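Local atomic coordinates of viral protein F93 (Sulfolobus turreted icosahedral virus, PDB entry 2CO5), a protein that probably binds DNA through a winged-helix fold and may thereby regulate transcription during viral infection of its archaeal host. Residues K76-K79 with E80-L84. Residues are numbered along the deposited sequence; the frame is centred on the assembly and turned at random.
Sequences KGMK and EFEEL
Met78 and Glu82, one helical turn apart, meet along the flank of helix 75-92. With CG anti to the backbone N (chi1 -178°), the methionine chain leaves CB on the side of the next turn, where Met78 CG comes within 3.7 Å of Glu82 OE2. The bend at chi2 then carries Met78 SD past the Phe81 ring, 4.3 Å from Phe81 CD2 and oblique to it. Met78 CE ends beside the carboxylate, 3.2 Å from Glu82 OE2, an approach that is probably favourable, since a methyl next to sulfur is slightly polarised and the carboxylate is likely negative. A flexible, unbranched thioether suits this border, since it can lie against an aromatic ring and a carboxylate at once. Glu82 reaches back because its CG stands beside the backbone N (chi1 -71°), which also sets Glu82 CG 3.3 Å from Met78 O. Lys79 and Glu83 repeat the spacing on the solvent side. Glu83 OE2 lies 3.9 Å from Lys79 CG, but the extended lysine takes Lys79 NZ 5.5 Å from that oxygen, so the opposite charges probably attract without touching. Beneath, the backbone is regular alpha-helix: Phe81 N donates to Gly77 O at 2.8 Å, and Glu80, Glu82 and Glu83 donate likewise to Lys76, Met78 and Lys79. Gly77, lacking a side chain, fits its buried position; its N-H bonds Thr74 OG1. The helix follows strand 70-73 of this winged-helix domain and turns apolar Phe81 and Leu84, suited to burial, onto helix 9-20, Phe81 against Leu15, Lys16 and Val19, Leu84 against Leu15.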
ATOM      1  N   LYS B  76     -15.180   9.798 -10.270  1.00 51.15           N
ATOM      2  CA  LYS B  76     -14.931   8.435  -9.799  1.00 49.37           C
ATOM      3  C   LYS B  76     -13.529   8.328  -9.177  1.00 51.93           C
ATOM      4  O   LYS B  76     -13.345   7.678  -8.140  1.00 50.85           O
ATOM      5  CB  LYS B  76     -15.083   7.433 -10.952  1.00 48.54           C
ATOM      6  CG  LYS B  76     -14.838   5.963 -10.570  1.00 50.34           C
ATOM      7  CD  LYS B  76     -15.006   5.021 -11.767  1.00 48.50           C
ATOM      8  CE  LYS B  76     -14.627   3.591 -11.400  1.00 50.18           C
ATOM      9  NZ  LYS B  76     -15.019   2.593 -12.440  1.00 55.24           N
ATOM     10  N   GLY B  77     -12.554   8.965  -9.823  1.00 49.99           N
ATOM     11  CA  GLY B  77     -11.170   8.937  -9.372  1.00 49.77           C
ATOM     12  C   GLY B  77     -10.918   9.725  -8.109  1.00 48.24           C
ATOM     13  O   GLY B  77     -10.115   9.318  -7.273  1.00 47.81           O
ATOM     14  N   MET B  78     -11.585  10.867  -7.972  1.00 49.72           N
ATOM     15  CA  MET B  78     -11.488  11.664  -6.749  1.00 49.19           C
ATOM     16  C   MET B  78     -12.043  10.872  -5.570  1.00 48.86           C
ATOM     17  O   MET B  78     -11.455  10.875  -4.488  1.00 47.62           O
ATOM     18  CB  MET B  78     -12.246  12.987  -6.903  1.00 47.93           C
ATOM     19  CG  MET B  78     -12.164  13.930  -5.693  1.00 55.66           C
ATOM     20  SD  MET B  78     -10.502  14.482  -5.223  1.00 65.37           S
ATOM     21  CE  MET B  78     -10.890  15.497  -3.800  1.00 50.91           C
ATOM     22  N   LYS B  79     -13.173  10.197  -5.787  1.00 47.28           N
ATOM     23  CA  LYS B  79     -13.771   9.339  -4.763  1.00 47.91           C
ATOM     24  C   LYS B  79     -12.837   8.182  -4.392  1.00 47.68           C
ATOM     25  O   LYS B  79     -12.748   7.817  -3.224  1.00 48.03           O
ATOM     26  CB  LYS B  79     -15.130   8.795  -5.226  1.00 46.65           C
ATOM     27  CG  LYS B  79     -15.909   8.050  -4.143  1.00 44.04           C
ATOM     28  CD  LYS B  79     -17.329   7.726  -4.588  1.00 51.77           C
ATOM     29  CE  LYS B  79     -18.098   6.984  -3.501  1.00 56.44           C
ATOM     30  NZ  LYS B  79     -19.514   6.732  -3.879  1.00 50.60           N
ATOM     31  N   GLU B  80     -12.150   7.613  -5.380  1.00 47.33           N
ATOM     32  CA  GLU B  80     -11.173   6.545  -5.125  1.00 47.98           C
ATOM     33  C   GLU B  80      -9.964   7.058  -4.356  1.00 47.85           C
ATOM     34  O   GLU B  80      -9.457   6.374  -3.465  1.00 49.87           O
ATOM     35  CB  GLU B  80     -10.706   5.903  -6.437  1.00 48.27           C
ATOM     36  CG  GLU B  80      -9.705   4.743  -6.266  1.00 49.91           C
ATOM     37  CD  GLU B  80     -10.307   3.533  -5.565  1.00 51.35           C
ATOM     38  OE1 GLU B  80     -11.448   3.148  -5.904  1.00 56.22           O
ATOM     39  OE2 GLU B  80      -9.633   2.957  -4.686  1.00 50.01           O
ATOM     40  N   PHE B  81      -9.504   8.257  -4.703  1.00 49.43           N
ATOM     41  CA  PHE B  81      -8.387   8.883  -3.996  1.00 48.80           C
ATOM     42  C   PHE B  81      -8.723   9.089  -2.523  1.00 49.86           C
ATOM     43  O   PHE B  81      -7.908   8.799  -1.644  1.00 49.54           O
ATOM     44  CB  PHE B  81      -8.018  10.230  -4.632  1.00 46.77           C
ATOM     45  CG  PHE B  81      -7.093  11.063  -3.782  1.00 53.05           C
ATOM     46  CD1 PHE B  81      -5.756  10.722  -3.652  1.00 46.84           C
ATOM     47  CD2 PHE B  81      -7.570  12.174  -3.090  1.00 61.46           C
ATOM     48  CE1 PHE B  81      -4.900  11.482  -2.856  1.00 45.72           C
ATOM     49  CE2 PHE B  81      -6.721  12.938  -2.297  1.00 60.18           C
ATOM     50  CZ  PHE B  81      -5.386  12.591  -2.179  1.00 51.14           C
ATOM     51  N   GLU B  82      -9.921   9.596  -2.265  1.00 46.20           N
ATOM     52  CA  GLU B  82     -10.363   9.835  -0.904  1.00 47.89           C
ATOM     53  C   GLU B  82     -10.418   8.527  -0.126  1.00 48.95           C
ATOM     54  O   GLU B  82      -9.963   8.459   1.019  1.00 49.97           O
ATOM     55  CB  GLU B  82     -11.718  10.543  -0.899  1.00 49.10           C
ATOM     56  CG  GLU B  82     -11.637  11.992  -1.368  1.00 52.21           C
ATOM     57  CD  GLU B  82     -13.002  12.659  -1.538  1.00 49.69           C
ATOM     58  OE1 GLU B  82     -14.022  12.067  -1.119  1.00 50.60           O
ATOM     59  OE2 GLU B  82     -13.046  13.775  -2.099  1.00 50.60           O
ATOM     60  N   GLU B  83     -10.952   7.485  -0.757  1.00 48.68           N
ATOM     61  CA  GLU B  83     -10.953   6.153  -0.156  1.00 51.37           C
ATOM     62  C   GLU B  83      -9.536   5.648   0.135  1.00 50.51           C
ATOM     63  O   GLU B  83      -9.264   5.152   1.227  1.00 50.62           O
ATOM     64  CB  GLU B  83     -11.680   5.150  -1.052  1.00 51.28           C
ATOM     65  CG  GLU B  83     -13.176   5.390  -1.159  1.00 56.58           C
ATOM     66  CD  GLU B  83     -13.892   4.268  -1.883  1.00 56.90           C
ATOM     67  OE1 GLU B  83     -13.732   3.095  -1.468  1.00 92.47           O
ATOM     68  OE2 GLU B  83     -14.619   4.559  -2.862  1.00 85.96           O
ATOM     69  N   LEU B  84      -8.640   5.776  -0.841  1.00 50.85           N
ATOM     70  CA  LEU B  84      -7.260   5.318  -0.673  1.00 49.87           C
ATOM     71  C   LEU B  84      -6.516   6.110   0.392  1.00 51.05           C
ATOM     72  O   LEU B  84      -5.762   5.546   1.180  1.00 48.89           O
ATOM     73  CB  LEU B  84      -6.484   5.417  -1.983  1.00 50.60           C
ATOM     74  CG  LEU B  84      -6.684   4.316  -3.018  1.00 53.13           C
ATOM     75  CD1 LEU B  84      -5.805   4.610  -4.227  1.00 54.08           C
ATOM     76  CD2 LEU B  84      -6.351   2.953  -2.428  1.00 55.71           C
TER